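Omega-class glutathione S-transferase (Bombyx mori, PDB 3WD6) probably acts as a glutathione transferase and glutathione-dependent dehydroascorbate reductase of the omega class, and binds glutathione in its thioredoxin-like domain. Local coordinates at residues 32-35 with 40-43; 91-96 with 175-180; 108-113 with 117-122. All coordinates share one frame; numbering follows the deposited sequence.

Contact 1 of 3, residues 32-35 with 40-43; sequences VYNM and YAQR. With GSH (glutathione), chain J.
Asn34 and Ala41 bring the two backbones to their closest approach, with 5.7 Å between Asn34 CA and Ala41 CA, where the end of strand 31-34 faces the first turns of helix 39-51. This is the opening step of a beta-alpha-beta unit, strand 31-34, helix 39-51 and strand 56-60, in the thioredoxin-like N-terminal domain of the glutathione transferases. It illustrates how a small residue lets a helix lie close to the sheet it covers. The methyl of Ala41 points at the strand and meets the Asn34 side chain, whose CG stands opposite the backbone N (chi1 -175°), a setting that carries OD1 across to the helix. The separation from Asn34 OD1 to Ala41 CB, 2.9 Å, is too short to be trusted in detail. The amide nitrogen has its own partners: Asn34 ND2 is hydrogen-bonded to Asn59 and Tyr224. Ala41 CB also comes within 4.2 Å of Met35 N, just where the chain leaves the strand for the loop carrying the glutathione-binding Cys38. On the helix, Tyr40 turns to the ligand: GSH CB1 lies 4.0 Å above one face of its ring, offset toward the rim. The phenol is held by Gln130, and Trp185 packs edge-to-face with the ring. On the ring itself, Tyr40 CD1 stands 3.4 Å from the carboxylate oxygen O12 of GSH.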
loop_
_atom_site.group_PDB
_atom_site.type_symbol
_atom_site.label_atom_id
_atom_site.label_comp_id
_atom_site.label_asym_id
_atom_site.label_seq_id
_atom_site.Cartn_x
_atom_site.Cartn_y
_atom_site.Cartn_z
ATOM N N VAL A 32 -0.683 -10.595 -9.950
ATOM C CA VAL A 32 -0.527 -10.234 -8.545
ATOM C C VAL A 32 -1.546 -10.968 -7.684
ATOM O O VAL A 32 -2.755 -10.816 -7.908
ATOM C CB VAL A 32 -0.755 -8.712 -8.324
ATOM C CG1 VAL A 32 -0.489 -8.316 -6.859
ATOM C CG2 VAL A 32 0.118 -7.896 -9.269
ATOM N N TYR A 33 -1.074 -11.738 -6.700
ATOM C CA TYR A 33 -1.965 -12.229 -5.640
ATOM C C TYR A 33 -2.156 -11.094 -4.640
ATOM O O TYR A 33 -1.194 -10.631 -4.004
ATOM C CB TYR A 33 -1.433 -13.523 -4.977
ATOM C CG TYR A 33 -1.379 -14.641 -5.990
ATOM C CD1 TYR A 33 -2.521 -15.365 -6.303
ATOM C CD2 TYR A 33 -0.204 -14.928 -6.690
ATOM C CE1 TYR A 33 -2.498 -16.365 -7.258
ATOM C CE2 TYR A 33 -0.173 -15.935 -7.655
ATOM C CZ TYR A 33 -1.325 -16.645 -7.931
ATOM O OH TYR A 33 -1.324 -17.634 -8.885
ATOM N N ASN A 34 -3.402 -10.644 -4.516
ATOM C CA ASN A 34 -3.711 -9.374 -3.867
ATOM C C ASN A 34 -4.854 -9.533 -2.876
ATOM O O ASN A 34 -5.548 -10.566 -2.895
ATOM C CB ASN A 34 -4.149 -8.406 -4.980
ATOM C CG ASN A 34 -4.402 -6.993 -4.492
ATOM O OD1 ASN A 34 -3.577 -6.393 -3.785
ATOM N ND2 ASN A 34 -5.551 -6.438 -4.888
ATOM N N MET A 35 -5.051 -8.539 -2.005
ATOM C CA MET A 35 -6.397 -8.296 -1.494
ATOM C C MET A 35 -6.660 -6.800 -1.442
ATOM O O MET A 35 -5.801 -6.020 -1.022
ATOM C CB MET A 35 -6.714 -9.041 -0.202
ATOM C CG MET A 35 -6.509 -8.271 1.045
ATOM S SD MET A 35 -7.971 -7.362 1.655
ATOM C CE MET A 35 -7.310 -7.012 3.304
ATOM N N TYR A 40 -0.166 -3.376 1.979
ATOM C CA TYR A 40 1.112 -3.930 1.531
ATOM C C TYR A 40 1.025 -4.333 0.071
ATOM O O TYR A 40 1.911 -4.007 -0.735
ATOM C CB TYR A 40 1.571 -5.095 2.418
ATOM C CG TYR A 40 1.958 -4.624 3.792
ATOM C CD1 TYR A 40 3.189 -4.002 4.016
ATOM C CD2 TYR A 40 1.074 -4.745 4.862
ATOM C CE1 TYR A 40 3.540 -3.540 5.273
ATOM C CE2 TYR A 40 1.417 -4.285 6.132
ATOM C CZ TYR A 40 2.651 -3.688 6.329
ATOM O OH TYR A 40 2.983 -3.221 7.582
ATOM N N ALA A 41 -0.051 -5.027 -0.278
ATOM C CA ALA A 41 -0.268 -5.408 -1.665
ATOM C C ALA A 41 -0.439 -4.161 -2.546
ATOM O O ALA A 41 -0.072 -4.180 -3.728
ATOM C CB ALA A 41 -1.465 -6.325 -1.768
ATOM N N GLN A 42 -0.975 -3.077 -1.975
ATOM C CA GLN A 42 -1.163 -1.831 -2.740
ATOM C C GLN A 42 0.164 -1.286 -3.305
ATOM O O GLN A 42 0.205 -0.716 -4.407
ATOM C CB GLN A 42 -1.864 -0.753 -1.910
ATOM C CG GLN A 42 -2.251 0.476 -2.727
ATOM C CD GLN A 42 -2.976 1.535 -1.901
ATOM O OE1 GLN A 42 -3.158 1.370 -0.678
ATOM N NE2 GLN A 42 -3.383 2.639 -2.560
ATOM N N ARG A 43 1.243 -1.466 -2.546
ATOM C CA ARG A 43 2.580 -1.107 -3.015
ATOM C C ARG A 43 2.871 -1.717 -4.373
ATOM O O ARG A 43 3.423 -1.047 -5.261
ATOM C CB ARG A 43 3.641 -1.580 -2.018
ATOM C CG ARG A 43 3.699 -0.770 -0.769
ATOM C CD ARG A 43 4.531 -1.475 0.243
ATOM N NE ARG A 43 5.002 -0.566 1.282
ATOM C CZ ARG A 43 5.739 -0.944 2.315
ATOM N NH1 ARG A 43 6.071 -2.236 2.456
ATOM N NH2 ARG A 43 6.148 -0.028 3.196
HETATM N N1 GSH J . 5.980 -7.915 5.093
HETATM C CA1 GSH J . 4.900 -8.284 4.169
HETATM C C1 GSH J . 4.926 -7.458 2.888
HETATM O O11 GSH J . 4.470 -7.924 1.780
HETATM O O12 GSH J . 5.445 -6.288 2.922
HETATM C CB1 GSH J . 3.573 -8.146 4.902
HETATM C CG1 GSH J . 2.312 -8.222 4.102
HETATM C CD1 GSH J . 1.055 -8.469 4.898
HETATM O OE1 GSH J . 1.012 -8.298 6.112
HETATM N N2 GSH J . -0.132 -8.916 4.233
HETATM C CA2 GSH J . -1.313 -9.162 5.067
HETATM C C2 GSH J . -1.599 -10.649 5.031
HETATM O O2 GSH J . -1.514 -11.240 3.961
HETATM C CB2 GSH J . -2.483 -8.429 4.513
HETATM S SG2 GSH J . -2.617 -6.705 4.823
HETATM N N3 GSH J . -1.979 -11.345 6.241
HETATM C CA3 GSH J . -2.261 -12.781 6.200
HETATM C C3 GSH J . -3.209 -13.285 7.214
HETATM O O31 GSH J . -4.384 -12.829 7.249
HETATM O O32 GSH J . -2.841 -14.170 8.025
#

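Contact 2 of 3, residues 91-96 with 175-180; sequences ESLVTV and PGYADY. With GSH (glutathione), chain J.
The interface between the thioredoxin-like domain and the all-helical C-terminal domain is bridged here by Tyr177, which reaches from the start of helix 177-189 to Leu93 and Val96 on helix 92-102. With CG opposite the backbone N (chi1 174°), the phenol extends far from its own helix. Leu93 crosses it at about a right angle, bringing CD2 to 3.5 Å from Tyr177 OH, while Val96 CG1 lies 3.9 Å from Tyr177 CD2. At this point the two helices meet through apolar groups, and Met181 adds to the patch one turn further on. The Tyr177 helix has a stabilised beginning: Asp179 OD2 accepts the N-H of Gly176, the N-cap residue, at 2.9 Å, meeting it on the anti side of the carboxylate. This is one of the two bonds of a capping box; Gly176 has no side chain to return the other. Many glutathione transferases have the full box here, with serine or threonine as N-cap. Helix 92-102, for its part, begins at the glutathione site. Ser92 grips both oxygens of one ligand carboxylate, its N giving a bond of 2.7 Å to GSH O11 and its OG one of 2.6 Å to GSH O12; chi1 of 66° sets the hydroxyl between the backbone N and the carbonyl carbon. The N-cap residue Glu91 takes the amino group, with GSH N1 2.8 Å from Glu91 OE1. With an alanine here, the amino group would probably lose its carboxylate mate and the gamma-glutamyl end could turn more easily. Paired donors for the carboxylate, reinforced perhaps by the helix start, and an acidic partner for the amino group imply that this end recognises the alpha-amino acid head of glutathione.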
loop_
_atom_site.group_PDB
_atom_site.type_symbol
_atom_site.label_atom_id
_atom_site.label_comp_id
_atom_site.label_asym_id
_atom_site.label_seq_id
_atom_site.Cartn_x
_atom_site.Cartn_y
_atom_site.Cartn_z
ATOM N N GLU A 91 6.565 -10.627 -0.451
ATOM C CA GLU A 91 7.114 -9.510 0.324
ATOM C C GLU A 91 7.072 -8.258 -0.541
ATOM O O GLU A 91 7.818 -8.140 -1.518
ATOM C CB GLU A 91 8.525 -9.784 0.846
ATOM C CG GLU A 91 8.556 -10.813 1.964
ATOM C CD GLU A 91 7.783 -10.349 3.180
ATOM O OE1 GLU A 91 8.076 -9.240 3.697
ATOM O OE2 GLU A 91 6.876 -11.095 3.622
ATOM N N SER A 92 6.173 -7.343 -0.175
ATOM C CA SER A 92 5.823 -6.212 -1.016
ATOM C C SER A 92 7.034 -5.441 -1.541
ATOM O O SER A 92 7.113 -5.159 -2.742
ATOM C CB SER A 92 4.878 -5.277 -0.265
ATOM O OG SER A 92 5.520 -4.685 0.846
ATOM N N LEU A 93 7.966 -5.098 -0.649
ATOM C CA LEU A 93 9.148 -4.340 -1.054
ATOM C C LEU A 93 10.083 -5.173 -1.924
ATOM O O LEU A 93 10.818 -4.636 -2.765
ATOM C CB LEU A 93 9.906 -3.806 0.164
ATOM C CG LEU A 93 9.176 -2.735 0.990
ATOM C CD1 LEU A 93 10.075 -2.215 2.110
ATOM C CD2 LEU A 93 8.700 -1.578 0.078
ATOM N N VAL A 94 10.062 -6.486 -1.729
ATOM C CA VAL A 94 10.857 -7.360 -2.579
ATOM C C VAL A 94 10.293 -7.362 -3.996
ATOM O O VAL A 94 11.048 -7.302 -4.982
ATOM C CB VAL A 94 10.912 -8.777 -2.021
ATOM C CG1 VAL A 94 11.610 -9.704 -3.000
ATOM C CG2 VAL A 94 11.627 -8.765 -0.663
ATOM N N THR A 95 8.966 -7.404 -4.099
ATOM C CA THR A 95 8.331 -7.433 -5.409
ATOM C C THR A 95 8.586 -6.129 -6.161
ATOM O O THR A 95 8.937 -6.126 -7.345
ATOM C CB THR A 95 6.837 -7.686 -5.293
ATOM O OG1 THR A 95 6.191 -6.484 -4.844
ATOM C CG2 THR A 95 6.605 -8.829 -4.299
ATOM N N VAL A 96 8.430 -5.015 -5.466
ATOM C CA VAL A 96 8.632 -3.722 -6.112
ATOM C C VAL A 96 10.069 -3.519 -6.583
ATOM O O VAL A 96 10.289 -2.957 -7.659
ATOM C CB VAL A 96 8.166 -2.558 -5.220
ATOM C CG1 VAL A 96 8.602 -1.231 -5.808
ATOM C CG2 VAL A 96 6.647 -2.634 -5.050
ATOM N N PRO A 175 5.931 11.016 -8.544
ATOM C CA PRO A 175 6.138 10.148 -7.369
ATOM C C PRO A 175 7.039 8.961 -7.724
ATOM O O PRO A 175 6.981 8.439 -8.843
ATOM C CB PRO A 175 4.728 9.614 -7.048
ATOM C CG PRO A 175 3.770 10.347 -7.972
ATOM C CD PRO A 175 4.596 10.836 -9.141
ATOM N N GLY A 176 7.868 8.544 -6.779
ATOM C CA GLY A 176 8.733 7.406 -6.986
ATOM C C GLY A 176 8.559 6.377 -5.881
ATOM O O GLY A 176 7.482 6.286 -5.265
ATOM N N TYR A 177 9.623 5.620 -5.615
ATOM C CA TYR A 177 9.558 4.477 -4.714
ATOM C C TYR A 177 9.142 4.924 -3.321
ATOM O O TYR A 177 8.226 4.354 -2.723
ATOM C CB TYR A 177 10.928 3.826 -4.676
ATOM C CG TYR A 177 11.121 2.702 -3.692
ATOM C CD1 TYR A 177 11.477 2.961 -2.367
ATOM C CD2 TYR A 177 11.023 1.374 -4.097
ATOM C CE1 TYR A 177 11.719 1.923 -1.466
ATOM C CE2 TYR A 177 11.260 0.326 -3.203
ATOM C CZ TYR A 177 11.611 0.606 -1.889
ATOM O OH TYR A 177 11.833 -0.437 -0.991
ATOM N N ALA A 178 9.828 5.948 -2.823
ATOM C CA ALA A 178 9.580 6.471 -1.490
ATOM C C ALA A 178 8.114 6.915 -1.387
ATOM O O ALA A 178 7.402 6.550 -0.438
ATOM C CB ALA A 178 10.527 7.624 -1.200
ATOM N N ASP A 179 7.657 7.680 -2.374
ATOM C CA ASP A 179 6.269 8.107 -2.373
ATOM C C ASP A 179 5.323 6.915 -2.415
ATOM O O ASP A 179 4.461 6.770 -1.550
ATOM C CB ASP A 179 5.983 9.029 -3.550
ATOM C CG ASP A 179 6.916 10.226 -3.594
ATOM O OD1 ASP A 179 6.695 11.194 -2.811
ATOM O OD2 ASP A 179 7.861 10.196 -4.432
ATOM N N TYR A 180 5.479 6.059 -3.417
ATOM C CA TYR A 180 4.531 4.965 -3.603
ATOM C C TYR A 180 4.540 3.982 -2.447
ATOM O O TYR A 180 3.490 3.420 -2.108
ATOM C CB TYR A 180 4.788 4.215 -4.909
ATOM C CG TYR A 180 4.348 4.982 -6.140
ATOM C CD1 TYR A 180 3.113 5.650 -6.170
ATOM C CD2 TYR A 180 5.174 5.068 -7.264
ATOM C CE1 TYR A 180 2.706 6.368 -7.296
ATOM C CE2 TYR A 180 4.781 5.785 -8.392
ATOM C CZ TYR A 180 3.540 6.431 -8.406
ATOM O OH TYR A 180 3.136 7.118 -9.531
HETATM N N1 GSH J . 5.980 -7.915 5.093
HETATM C CA1 GSH J . 4.900 -8.284 4.169
HETATM C C1 GSH J . 4.926 -7.458 2.888
HETATM O O11 GSH J . 4.470 -7.924 1.780
HETATM O O12 GSH J . 5.445 -6.288 2.922
HETATM C CB1 GSH J . 3.573 -8.146 4.902
HETATM C CG1 GSH J . 2.312 -8.222 4.102
HETATM C CD1 GSH J . 1.055 -8.469 4.898
HETATM O OE1 GSH J . 1.012 -8.298 6.112
HETATM N N2 GSH J . -0.132 -8.916 4.233
HETATM C CA2 GSH J . -1.313 -9.162 5.067
HETATM C C2 GSH J . -1.599 -10.649 5.031
HETATM O O2 GSH J . -1.514 -11.240 3.961
HETATM C CB2 GSH J . -2.483 -8.429 4.513
HETATM S SG2 GSH J . -2.617 -6.705 4.823
HETATM N N3 GSH J . -1.979 -11.345 6.241
HETATM C CA3 GSH J . -2.261 -12.781 6.200
HETATM C C3 GSH J . -3.209 -13.285 7.214
HETATM O O31 GSH J . -4.384 -12.829 7.249
HETATM O O32 GSH J . -2.841 -14.170 8.025
#

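Contact 3 of 3, residues 108-113 with 117-122; sequences LLPQDP and ALDKII
Pro110 lays the CG-CD side of its ring obliquely across the carboxylate of Asp119, with Pro110 CD 3.3 Å and Pro110 CG 3.6 Å from Asp119 OD2. The contact shows how a loop can fold back on the helix that it leads into: residues 108-113 run alongside helix 113-125 before entering it. Asp119 points at the loop from the helix; its OD1 forms a salt bridge with Arg165, while Asp171 OD1 lies close to its OD2, and the two carboxylates may raise each other's proton affinity, an effect that Arg165 would tend to offset. One residue before the proline, Leu109 CD2 rests 4.2 Å from Lys120 CE. The lysine chain is stretched (chi2 -158°), which carries its methylenes past the leucine on the way to Glu97, with which NZ forms a salt bridge that ties two helices together. At the turn into the helix Asp112 is the N-cap, its OD2 accepting a backbone N-H of the first turn. Pro113 follows in that turn, where the lack of an N-H costs no helix bond, and its O receives Ala117 N at 2.9 Å with an N-H...O angle of 155°. Asp100 of helix 92-102 takes the N-H groups of Leu108 and Leu109, and Leu108 leans on helix 39-51 and, with Leu109, on Tyr177 of helix 177-189, which leaves the loop wedged among helices 39-51, 92-102, 113-125 and 177-189.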
loop_
_atom_site.group_PDB
_atom_site.type_symbol
_atom_site.label_atom_id
_atom_site.label_comp_id
_atom_site.label_asym_id
_atom_site.label_seq_id
_atom_site.Cartn_x
_atom_site.Cartn_y
_atom_site.Cartn_z
ATOM N N LEU A 108 11.599 3.594 -10.403
ATOM C CA LEU A 108 11.075 4.049 -9.122
ATOM C C LEU A 108 12.183 4.402 -8.135
ATOM O O LEU A 108 12.062 5.366 -7.366
ATOM C CB LEU A 108 10.141 2.996 -8.528
ATOM C CG LEU A 108 8.950 2.745 -9.452
ATOM C CD1 LEU A 108 8.024 1.670 -8.892
ATOM C CD2 LEU A 108 8.204 4.065 -9.716
ATOM N N LEU A 109 13.257 3.619 -8.157
ATOM C CA LEU A 109 14.368 3.853 -7.254
ATOM C C LEU A 109 15.423 4.724 -7.937
ATOM O O LEU A 109 15.753 4.510 -9.113
ATOM C CB LEU A 109 14.973 2.519 -6.793
ATOM C CG LEU A 109 14.222 1.772 -5.670
ATOM C CD1 LEU A 109 14.601 0.295 -5.590
ATOM C CD2 LEU A 109 14.444 2.450 -4.308
ATOM N N PRO A 110 15.930 5.733 -7.205
ATOM C CA PRO A 110 17.100 6.515 -7.628
ATOM C C PRO A 110 18.220 5.588 -8.086
ATOM O O PRO A 110 18.458 4.528 -7.456
ATOM C CB PRO A 110 17.543 7.202 -6.331
ATOM C CG PRO A 110 16.288 7.378 -5.544
ATOM C CD PRO A 110 15.391 6.192 -5.906
ATOM N N GLN A 111 18.903 5.975 -9.161
ATOM C CA GLN A 111 20.074 5.222 -9.620
ATOM C C GLN A 111 21.262 5.388 -8.660
ATOM O O GLN A 111 21.974 4.430 -8.372
ATOM C CB GLN A 111 20.454 5.612 -11.057
ATOM C CG GLN A 111 19.811 4.717 -12.169
ATOM C CD GLN A 111 18.291 4.944 -12.389
ATOM O OE1 GLN A 111 17.628 5.684 -11.642
ATOM N NE2 GLN A 111 17.745 4.300 -13.427
ATOM N N ASP A 112 21.461 6.598 -8.147
ATOM C CA ASP A 112 22.569 6.847 -7.219
ATOM C C ASP A 112 22.393 6.115 -5.880
ATOM O O ASP A 112 21.373 6.291 -5.192
ATOM C CB ASP A 112 22.741 8.349 -6.972
ATOM C CG ASP A 112 23.709 8.627 -5.850
ATOM O OD1 ASP A 112 24.906 8.299 -6.026
ATOM O OD2 ASP A 112 23.281 9.149 -4.786
ATOM N N PRO A 113 23.383 5.301 -5.491
ATOM C CA PRO A 113 23.170 4.414 -4.333
ATOM C C PRO A 113 22.808 5.169 -3.055
ATOM O O PRO A 113 22.004 4.687 -2.245
ATOM C CB PRO A 113 24.516 3.700 -4.180
ATOM C CG PRO A 113 25.107 3.736 -5.560
ATOM C CD PRO A 113 24.697 5.080 -6.118
ATOM N N ALA A 117 19.392 4.757 -0.933
ATOM C CA ALA A 117 19.367 4.438 0.491
ATOM C C ALA A 117 18.407 5.356 1.226
ATOM O O ALA A 117 17.576 4.886 2.011
ATOM C CB ALA A 117 20.765 4.528 1.099
ATOM N N LEU A 118 18.539 6.663 0.984
ATOM C CA LEU A 118 17.660 7.665 1.587
ATOM C C LEU A 118 16.188 7.339 1.347
ATOM O O LEU A 118 15.364 7.430 2.261
ATOM C CB LEU A 118 17.968 9.047 1.028
ATOM C CG LEU A 118 19.096 9.828 1.705
ATOM C CD1 LEU A 118 20.057 8.883 2.425
ATOM C CD2 LEU A 118 19.823 10.724 0.696
ATOM N N ASP A 119 15.848 6.956 0.124
ATOM C CA ASP A 119 14.483 6.542 -0.145
ATOM C C ASP A 119 14.037 5.386 0.740
ATOM O O ASP A 119 12.938 5.426 1.285
ATOM C CB ASP A 119 14.305 6.195 -1.612
ATOM C CG ASP A 119 13.873 7.385 -2.425
ATOM O OD1 ASP A 119 14.058 8.537 -1.937
ATOM O OD2 ASP A 119 13.334 7.167 -3.534
ATOM N N LYS A 120 14.884 4.375 0.911
ATOM C CA LYS A 120 14.509 3.216 1.724
ATOM C C LYS A 120 14.355 3.611 3.197
ATOM O O LYS A 120 13.453 3.124 3.896
ATOM C CB LYS A 120 15.524 2.073 1.567
ATOM C CG LYS A 120 15.886 1.757 0.113
ATOM C CD LYS A 120 16.434 0.338 -0.036
ATOM C CE LYS A 120 16.301 -0.128 -1.500
ATOM N NZ LYS A 120 16.314 -1.621 -1.680
ATOM N N ILE A 121 15.228 4.508 3.657
ATOM C CA ILE A 121 15.118 5.065 4.999
ATOM C C ILE A 121 13.755 5.735 5.165
ATOM O O ILE A 121 12.995 5.437 6.100
ATOM C CB ILE A 121 16.284 6.052 5.283
ATOM C CG1 ILE A 121 17.586 5.239 5.415
ATOM C CG2 ILE A 121 16.014 6.905 6.535
ATOM C CD1 ILE A 121 18.880 6.060 5.415
ATOM N N ILE A 122 13.427 6.630 4.246
ATOM C CA ILE A 122 12.118 7.255 4.278
ATOM C C ILE A 122 10.988 6.226 4.431
ATOM O O ILE A 122 10.136 6.371 5.304
ATOM C CB ILE A 122 11.910 8.125 3.047
ATOM C CG1 ILE A 122 12.774 9.386 3.193
ATOM C CG2 ILE A 122 10.420 8.477 2.891
ATOM C CD1 ILE A 122 13.034 10.116 1.879
#

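Along the chain contact 1 closes before contact 2 opens, and contact 3 is nested within the long excursion that contact 2 spans. Contacts 1 and 2 have centres about 11 Å apart and share glutathione; Arg43 NH1 joins them, 3.0 Å from Ser92 OG in a probable hydrogen bond. The centre of contact 3 is about 10 Å from that of contact 2 and about 22 Å from that of contact 1; Tyr177 N stands 3.0 Å from Leu108 O in a probable hydrogen bond. The three step from the beta-alpha-beta core, across the domain interface, to the linker that delivers the chain into the helical domain, placing ligand site and domain junction on one path.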